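Local coordinates for protein 5'-nucleotidase SurE (Aquifex aeolicus, PDB 2WQK) that probably hydrolyses nucleoside 5'-monophosphates to nucleosides and phosphate, using one divalent metal cation per subunit, at residues S122-A127 / Y159-I164; I175-Q180 / V228-L233. All blocks are in the same frame, centred on the assembly; numbering follows the deposited sequence.

Contact 1: residues S122-A127 / Y159-I164; sequences SIAFSA and YLNVNI
Ser122-Ala127 and Tyr159-Ile164 pair as neighbouring parallel strands, joined by a left-handed beta-alpha-beta crossover through helix 135-152, in the buried middle of the central mixed sheet of SurE. Five backbone hydrogen bonds zip them together in parallel register, from Leu160 N to Ser122 O (3.1 Å) at one end to Ile164 N to Ser126 O (2.9 Å) at the other, and their short axes are inclined by 21°.

Ile123, Phe125, Leu160, Val162 and Ile164 make the apolar face, part of which helix 135-152 covers through Cys142, Ile138 and Val141. Val162 sits in the middle: its CG2 meets Ile123 CG2 at 3.7 Å, while its CB lies 3.8 Å from Phe125 CD1. With CG anti to the carbonyl carbon (chi1 -64°), the Phe125 ring runs alongside Val162, and CG2 of Ile123 covers one ring face, displaced toward the rim. Ile164 CD1 comes up at the ring edge, near its plane. Leu160 also packs on Ile244 of the second subunit.

The other face carries Ala124 with the polar Ser126, Asn161 and Asn163. The Ser126 side chain lies about 7 Å from the sodium ion held by Asp10, Ser40 and Asn94, and it touches Asn94. Asn98 links the three polar side chains: its ND2 bonds Ser126 OG, its backbone O takes Asn161 ND2, and its backbone N donates to Asn163 OD1. The Ala124 methyl rests on Asn161 OD1, and Ser126 CB on Asn163 OD1 (3.5 Å). A water knits this side together, accepting from Ser126 OG and donating both to Asn161 OD1, at 2.7 Å, and to Val162 O, a carbonyl that also takes Ser126 N.

Contact 2: residues I175-Q180 / V228-L233; sequences IKVTRQ and VTPLHL
Val177 and Val228 form the one parallel beta bridge within these segments, part of the pairing of strand 174-177, outermost within the chain, with strand 225-232 of the mixed SurE sheet. Two backbone bonds hold it: Val228 N to Lys176 O, and Thr178 N to Val228 O at 2.9 Å. The second is the more bent at its acceptor, the donor standing 44° out of the carbonyl plane.

The fit is looser where Lys176 swings its chain away from 228-233, against Trp219, and Arg179 points off as well; Val177 CG1 only grazes Pro230 CD at 4.4 Å. The second subunit covers part of this margin, with Glu248 of that subunit accepting from Val177 N.

Elsewhere the packing is close. The methyls Ile175 CG2 and Val228 CG2 cross obliquely at 3.7 Å, and buried Val228 also leans on Val162. Beyond the bridge the 175-180 chain leaves the sheet, yet Thr229 still follows it, laying CG2 3.7 Å from Gln180 N. Thr178 OG1, set between its own N and carbonyl carbon (chi1 58°), also bonds Ser227 OG and meets Thr229 OG1 at 2.7 Å in a hydroxyl-to-hydroxyl hydrogen bond.

In the fold
Following the chain from the N terminus, strand 122-128 comes first, then helix 135-152, and contact 1 closes that loop when strand 158-165 returns beside it. Strand 174-177 opens contact 2 soon afterwards, and the hairpin 186-193/199-206 and helix 217-222 are passed before strand 225-232 closes it. The two loops run in series, neither nested nor crossed. In space they adjoin, because strand 225-232 lies between 158-165, to which it is antiparallel, and 174-177, to which it is parallel: Leu231 N lies 2.9 Å from Tyr159 O, probably hydrogen-bonded. Together they carry the sheet from the buried strands near the metal site to the margin that meets the second subunit.

Contact 1: residues S122-A127 / Y159-I164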
ATOM      1  N   SER A 122     -12.430   8.259  26.768  1.00 10.33           N
ATOM      2  CA  SER A 122     -11.596   8.555  25.604  1.00 10.46           C
ATOM      3  C   SER A 122     -12.097   9.735  24.787  1.00 10.45           C
ATOM      4  O   SER A 122     -13.294   9.975  24.721  1.00 11.33           O
ATOM      5  CB  SER A 122     -11.394   7.336  24.713  1.00 11.43           C
ATOM      6  OG  SER A 122     -10.949   6.187  25.418  1.00 13.41           O
ATOM      7  N   ILE A 123     -11.156  10.441  24.158  1.00  9.51           N
ATOM      8  CA  ILE A 123     -11.446  11.649  23.387  1.00  9.12           C
ATOM      9  C   ILE A 123     -10.540  11.691  22.176  1.00  9.01           C
ATOM     10  O   ILE A 123      -9.340  11.419  22.274  1.00  9.26           O
ATOM     11  CB  ILE A 123     -11.148  12.944  24.216  1.00  9.02           C
ATOM     12  CG1 ILE A 123     -11.801  12.904  25.583  1.00 10.72           C
ATOM     13  CG2 ILE A 123     -11.558  14.142  23.442  1.00 11.13           C
ATOM     14  CD1 ILE A 123     -11.397  14.105  26.499  1.00 12.23           C
ATOM     15  N   ALA A 124     -11.152  12.012  21.036  1.00  9.55           N
ATOM     16  CA  ALA A 124     -10.441  12.269  19.759  1.00  9.77           C
ATOM     17  C   ALA A 124     -10.417  13.797  19.540  1.00  9.42           C
ATOM     18  O   ALA A 124     -11.453  14.438  19.763  1.00 10.48           O
ATOM     19  CB  ALA A 124     -11.168  11.612  18.562  1.00 10.96           C
ATOM     20  N   PHE A 125      -9.273  14.334  19.071  1.00  9.98           N
ATOM     21  CA  PHE A 125      -9.159  15.756  18.762  1.00  9.99           C
ATOM     22  C   PHE A 125      -8.655  15.881  17.328  1.00 10.50           C
ATOM     23  O   PHE A 125      -7.644  15.264  16.958  1.00 11.20           O
ATOM     24  CB  PHE A 125      -8.076  16.378  19.660  1.00 10.37           C
ATOM     25  CG  PHE A 125      -8.404  16.358  21.146  1.00 11.26           C
ATOM     26  CD1 PHE A 125      -9.291  17.285  21.680  1.00 12.97           C
ATOM     27  CD2 PHE A 125      -7.776  15.480  22.015  1.00 12.44           C
ATOM     28  CE1 PHE A 125      -9.576  17.296  23.043  1.00 14.05           C
ATOM     29  CE2 PHE A 125      -8.060  15.507  23.385  1.00 14.54           C
ATOM     30  CZ  PHE A 125      -8.941  16.400  23.878  1.00 14.19           C
ATOM     31  N   SER A 126      -9.335  16.731  16.556  1.00 11.12           N
ATOM     32  CA  SER A 126      -8.981  17.004  15.160  1.00 11.71           C
ATOM     33  C   SER A 126      -9.046  18.508  14.902  1.00 12.22           C
ATOM     34  O   SER A 126      -9.903  19.180  15.448  1.00 12.99           O
ATOM     35  CB  SER A 126      -9.966  16.282  14.227  1.00 11.23           C
ATOM     36  OG  SER A 126      -9.908  14.893  14.465  1.00 11.88           O
ATOM     37  N   ALA A 127      -8.109  18.985  14.072  1.00 13.29           N
ATOM     38  CA  ALA A 127      -8.027  20.392  13.647  1.00 13.96           C
ATOM     39  C   ALA A 127      -8.857  20.654  12.379  1.00 15.42           C
ATOM     40  O   ALA A 127      -8.628  20.008  11.355  1.00 16.29           O
ATOM     41  CB  ALA A 127      -6.543  20.764  13.373  1.00 13.89           C
ATOM     42  N   TYR A 159     -17.950   8.059  23.822  1.00 11.77           N
ATOM     43  CA  TYR A 159     -16.609   8.676  23.746  1.00 12.04           C
ATOM     44  C   TYR A 159     -16.772   9.974  22.977  1.00 11.67           C
ATOM     45  O   TYR A 159     -17.774  10.150  22.289  1.00 12.44           O
ATOM     46  CB  TYR A 159     -15.547   7.744  23.174  1.00 12.58           C
ATOM     47  CG  TYR A 159     -15.804   7.239  21.761  1.00 11.29           C
ATOM     48  CD1 TYR A 159     -15.017   7.682  20.720  1.00 13.10           C
ATOM     49  CD2 TYR A 159     -16.793   6.283  21.470  1.00 12.11           C
ATOM     50  CE1 TYR A 159     -15.231   7.285  19.417  1.00 14.61           C
ATOM     51  CE2 TYR A 159     -16.999   5.864  20.157  1.00 14.07           C
ATOM     52  CZ  TYR A 159     -16.216   6.360  19.144  1.00 14.44           C
ATOM     53  OH  TYR A 159     -16.406   5.955  17.843  1.00 16.48           O
ATOM     54  N   LEU A 160     -15.834  10.907  23.152  1.00  9.74           N
ATOM     55  CA  LEU A 160     -16.000  12.238  22.588  1.00 10.19           C
ATOM     56  C   LEU A 160     -15.186  12.435  21.311  1.00  9.57           C
ATOM     57  O   LEU A 160     -14.027  12.081  21.249  1.00 10.63           O
ATOM     58  CB  LEU A 160     -15.607  13.314  23.613  1.00 10.42           C
ATOM     59  CG  LEU A 160     -16.339  13.244  24.946  1.00 11.27           C
ATOM     60  CD1 LEU A 160     -15.812  14.387  25.865  1.00 14.18           C
ATOM     61  CD2 LEU A 160     -17.855  13.304  24.815  1.00 13.36           C
ATOM     62  N   ASN A 161     -15.820  13.110  20.357  1.00  9.79           N
ATOM     63  CA  ASN A 161     -15.209  13.514  19.117  1.00  8.88           C
ATOM     64  C   ASN A 161     -15.142  15.032  19.025  1.00 10.23           C
ATOM     65  O   ASN A 161     -16.171  15.681  19.021  1.00 10.76           O
ATOM     66  CB  ASN A 161     -15.943  12.985  17.884  1.00  9.44           C
ATOM     67  CG  ASN A 161     -15.145  13.229  16.637  1.00 10.59           C
ATOM     68  OD1 ASN A 161     -13.918  12.987  16.614  1.00 11.54           O
ATOM     69  ND2 ASN A 161     -15.812  13.758  15.585  1.00 11.99           N
ATOM     70  N   VAL A 162     -13.912  15.569  19.117  1.00 10.18           N
ATOM     71  CA  VAL A 162     -13.727  17.035  19.242  1.00 10.88           C
ATOM     72  C   VAL A 162     -13.045  17.571  18.005  1.00 10.78           C
ATOM     73  O   VAL A 162     -12.023  17.018  17.575  1.00 11.29           O
ATOM     74  CB  VAL A 162     -12.889  17.370  20.497  1.00 10.27           C
ATOM     75  CG1 VAL A 162     -12.717  18.893  20.645  1.00 12.30           C
ATOM     76  CG2 VAL A 162     -13.529  16.765  21.756  1.00 12.90           C
ATOM     77  N   ASN A 163     -13.624  18.630  17.408  1.00 11.81           N
ATOM     78  CA  ASN A 163     -12.981  19.328  16.287  1.00 11.16           C
ATOM     79  C   ASN A 163     -12.786  20.778  16.719  1.00 12.29           C
ATOM     80  O   ASN A 163     -13.712  21.383  17.283  1.00 12.08           O
ATOM     81  CB  ASN A 163     -13.832  19.270  15.015  1.00 11.88           C
ATOM     82  CG  ASN A 163     -13.719  17.916  14.324  1.00 11.79           C
ATOM     83  OD1 ASN A 163     -12.968  17.772  13.348  1.00 13.10           O
ATOM     84  ND2 ASN A 163     -14.486  16.903  14.840  1.00 12.65           N
ATOM     85  N   ILE A 164     -11.606  21.307  16.414  1.00 12.32           N
ATOM     86  CA  ILE A 164     -11.251  22.676  16.837  1.00 13.26           C
ATOM     87  C   ILE A 164     -10.915  23.512  15.623  1.00 14.35           C
ATOM     88  O   ILE A 164     -10.079  23.133  14.828  1.00 15.86           O
ATOM     89  CB  ILE A 164     -10.036  22.685  17.788  1.00 13.45           C
ATOM     90  CG1 ILE A 164     -10.187  21.681  18.939  1.00 14.19           C
ATOM     91  CG2 ILE A 164      -9.745  24.110  18.301  1.00 14.27           C
ATOM     92  CD1 ILE A 164      -9.572  20.259  18.615  1.00 17.13           C
TER
HETATM   93  O   HOH W   1     -11.661  14.450  16.432  1.00 12.73           O

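Contact 2: residues I175-Q180 / V228-L233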
ATOM      1  N   ILE A 175     -17.185  26.704  23.175  1.00 16.61           N
ATOM      2  CA  ILE A 175     -17.277  25.240  22.978  1.00 16.02           C
ATOM      3  C   ILE A 175     -18.758  24.906  22.953  1.00 15.90           C
ATOM      4  O   ILE A 175     -19.517  25.305  23.847  1.00 17.27           O
ATOM      5  CB  ILE A 175     -16.559  24.487  24.138  1.00 17.55           C
ATOM      6  CG1 ILE A 175     -15.064  24.888  24.220  1.00 18.35           C
ATOM      7  CG2 ILE A 175     -16.714  22.935  24.029  1.00 17.63           C
ATOM      8  CD1 ILE A 175     -14.341  24.304  25.403  1.00 21.58           C
ATOM      9  N   LYS A 176     -19.151  24.108  21.954  1.00 15.10           N
ATOM     10  CA  LYS A 176     -20.509  23.639  21.800  1.00 15.13           C
ATOM     11  C   LYS A 176     -20.559  22.109  21.750  1.00 14.31           C
ATOM     12  O   LYS A 176     -19.777  21.486  21.054  1.00 14.42           O
ATOM     13  CB  LYS A 176     -21.104  24.177  20.494  1.00 15.68           C
ATOM     14  CG  LYS A 176     -21.335  25.700  20.502  1.00 18.78           C
ATOM     15  CD  LYS A 176     -21.864  26.178  19.179  1.00 24.25           C
ATOM     16  CE  LYS A 176     -23.303  25.784  18.967  1.00 27.66           C
ATOM     17  NZ  LYS A 176     -24.253  26.258  20.031  1.00 31.62           N
ATOM     18  N   VAL A 177     -21.527  21.574  22.463  1.00 13.25           N
ATOM     19  CA  VAL A 177     -21.931  20.177  22.328  1.00 13.19           C
ATOM     20  C   VAL A 177     -22.766  20.075  21.042  1.00 14.46           C
ATOM     21  O   VAL A 177     -23.709  20.842  20.848  1.00 16.42           O
ATOM     22  CB  VAL A 177     -22.731  19.706  23.547  1.00 13.69           C
ATOM     23  CG1 VAL A 177     -23.338  18.293  23.318  1.00 14.40           C
ATOM     24  CG2 VAL A 177     -21.863  19.788  24.805  1.00 15.20           C
ATOM     25  N   THR A 178     -22.410  19.130  20.171  1.00 12.84           N
ATOM     26  CA  THR A 178     -22.940  19.049  18.814  1.00 12.93           C
ATOM     27  C   THR A 178     -23.364  17.591  18.490  1.00 12.57           C
ATOM     28  O   THR A 178     -22.960  16.635  19.170  1.00 13.26           O
ATOM     29  CB  THR A 178     -21.866  19.454  17.790  1.00 12.83           C
ATOM     30  OG1 THR A 178     -20.744  18.595  17.937  1.00 13.55           O
ATOM     31  CG2 THR A 178     -21.445  20.938  17.960  1.00 14.01           C
ATOM     32  N   ARG A 179     -24.226  17.463  17.481  1.00 12.33           N
ATOM     33  CA  ARG A 179     -24.481  16.169  16.857  1.00 12.81           C
ATOM     34  C   ARG A 179     -23.628  15.965  15.612  1.00 13.03           C
ATOM     35  O   ARG A 179     -23.164  16.911  14.992  1.00 14.37           O
ATOM     36  CB  ARG A 179     -25.977  16.025  16.494  1.00 13.24           C
ATOM     37  CG  ARG A 179     -26.496  16.950  15.411  1.00 15.37           C
ATOM     38  CD  ARG A 179     -27.951  16.681  15.088  1.00 17.01           C
ATOM     39  NE  ARG A 179     -28.403  17.504  13.955  1.00 20.35           N
ATOM     40  CZ  ARG A 179     -28.852  18.725  14.046  1.00 22.85           C
ATOM     41  NH1 ARG A 179     -28.879  19.328  15.222  1.00 24.62           N
ATOM     42  NH2 ARG A 179     -29.246  19.360  12.918  1.00 24.72           N
ATOM     43  N   GLN A 180     -23.488  14.702  15.207  1.00 12.94           N
ATOM     44  CA  GLN A 180     -22.844  14.360  13.955  1.00 13.44           C
ATOM     45  C   GLN A 180     -23.702  14.917  12.804  1.00 14.55           C
ATOM     46  O   GLN A 180     -24.859  14.565  12.669  1.00 15.71           O
ATOM     47  CB  GLN A 180     -22.776  12.830  13.813  1.00 14.25           C
ATOM     48  CG  GLN A 180     -22.104  12.324  12.535  1.00 15.15           C
ATOM     49  CD  GLN A 180     -22.233  10.836  12.405  1.00 15.65           C
ATOM     50  OE1 GLN A 180     -23.218  10.264  12.833  1.00 18.89           O
ATOM     51  NE2 GLN A 180     -21.249  10.210  11.785  1.00 18.33           N
ATOM     52  N   VAL A 228     -17.927  19.446  20.204  1.00 10.94           N
ATOM     53  CA  VAL A 228     -17.748  18.208  20.976  1.00 11.64           C
ATOM     54  C   VAL A 228     -18.999  17.350  20.761  1.00 10.92           C
ATOM     55  O   VAL A 228     -20.070  17.711  21.211  1.00 11.25           O
ATOM     56  CB  VAL A 228     -17.556  18.472  22.484  1.00 13.11           C
ATOM     57  CG1 VAL A 228     -17.365  17.149  23.215  1.00 12.42           C
ATOM     58  CG2 VAL A 228     -16.400  19.485  22.778  1.00 14.41           C
ATOM     59  N   THR A 229     -18.838  16.202  20.070  1.00 10.51           N
ATOM     60  CA  THR A 229     -19.954  15.301  19.812  1.00 10.53           C
ATOM     61  C   THR A 229     -19.764  14.027  20.660  1.00 10.61           C
ATOM     62  O   THR A 229     -18.722  13.388  20.571  1.00 11.06           O
ATOM     63  CB  THR A 229     -19.990  14.850  18.345  1.00 12.07           C
ATOM     64  OG1 THR A 229     -20.010  15.994  17.479  1.00 12.26           O
ATOM     65  CG2 THR A 229     -21.211  13.914  18.065  1.00 11.98           C
ATOM     66  N   PRO A 230     -20.792  13.661  21.441  1.00 10.33           N
ATOM     67  CA  PRO A 230     -20.758  12.390  22.167  1.00 10.65           C
ATOM     68  C   PRO A 230     -21.203  11.303  21.177  1.00 11.33           C
ATOM     69  O   PRO A 230     -22.306  11.379  20.601  1.00 11.16           O
ATOM     70  CB  PRO A 230     -21.789  12.566  23.280  1.00 11.71           C
ATOM     71  CG  PRO A 230     -22.794  13.519  22.712  1.00 11.63           C
ATOM     72  CD  PRO A 230     -22.068  14.383  21.672  1.00 11.17           C
ATOM     73  N   LEU A 231     -20.339  10.321  20.978  1.00 11.17           N
ATOM     74  CA  LEU A 231     -20.609   9.212  20.046  1.00 10.96           C
ATOM     75  C   LEU A 231     -20.939   7.954  20.832  1.00 11.68           C
ATOM     76  O   LEU A 231     -20.311   7.655  21.864  1.00 13.22           O
ATOM     77  CB  LEU A 231     -19.359   8.926  19.216  1.00 10.86           C
ATOM     78  CG  LEU A 231     -18.821  10.046  18.316  1.00 12.88           C
ATOM     79  CD1 LEU A 231     -17.515   9.654  17.584  1.00 13.38           C
ATOM     80  CD2 LEU A 231     -19.926  10.461  17.311  1.00 15.37           C
ATOM     81  N   HIS A 232     -21.880   7.186  20.276  1.00 11.71           N
ATOM     82  CA  HIS A 232     -22.150   5.850  20.754  1.00 12.51           C
ATOM     83  C   HIS A 232     -20.972   4.928  20.508  1.00 12.45           C
ATOM     84  O   HIS A 232     -20.432   4.914  19.405  1.00 13.73           O
ATOM     85  CB  HIS A 232     -23.337   5.223  19.991  1.00 13.28           C
ATOM     86  CG  HIS A 232     -24.675   5.676  20.421  1.00 14.62           C
ATOM     87  ND1 HIS A 232     -25.233   5.326  21.627  1.00 17.89           N
ATOM     88  CD2 HIS A 232     -25.632   6.352  19.735  1.00 19.61           C
ATOM     89  CE1 HIS A 232     -26.465   5.820  21.687  1.00 19.09           C
ATOM     90  NE2 HIS A 232     -26.726   6.444  20.549  1.00 20.63           N
ATOM     91  N   LEU A 233     -20.631   4.095  21.502  1.00 12.65           N
ATOM     92  CA  LEU A 233     -19.775   2.965  21.240  1.00 14.81           C
ATOM     93  C   LEU A 233     -20.591   1.816  20.602  1.00 14.90           C
ATOM     94  O   LEU A 233     -20.162   1.207  19.619  1.00 17.82           O
ATOM     95  CB  LEU A 233     -19.108   2.437  22.515  1.00 16.04           C
ATOM     96  CG  LEU A 233     -18.184   1.238  22.170  1.00 19.64           C
ATOM     97  CD1 LEU A 233     -17.122   1.489  21.044  1.00 22.04           C
ATOM     98  CD2 LEU A 233     -17.536   0.713  23.443  1.00 21.00           C
TER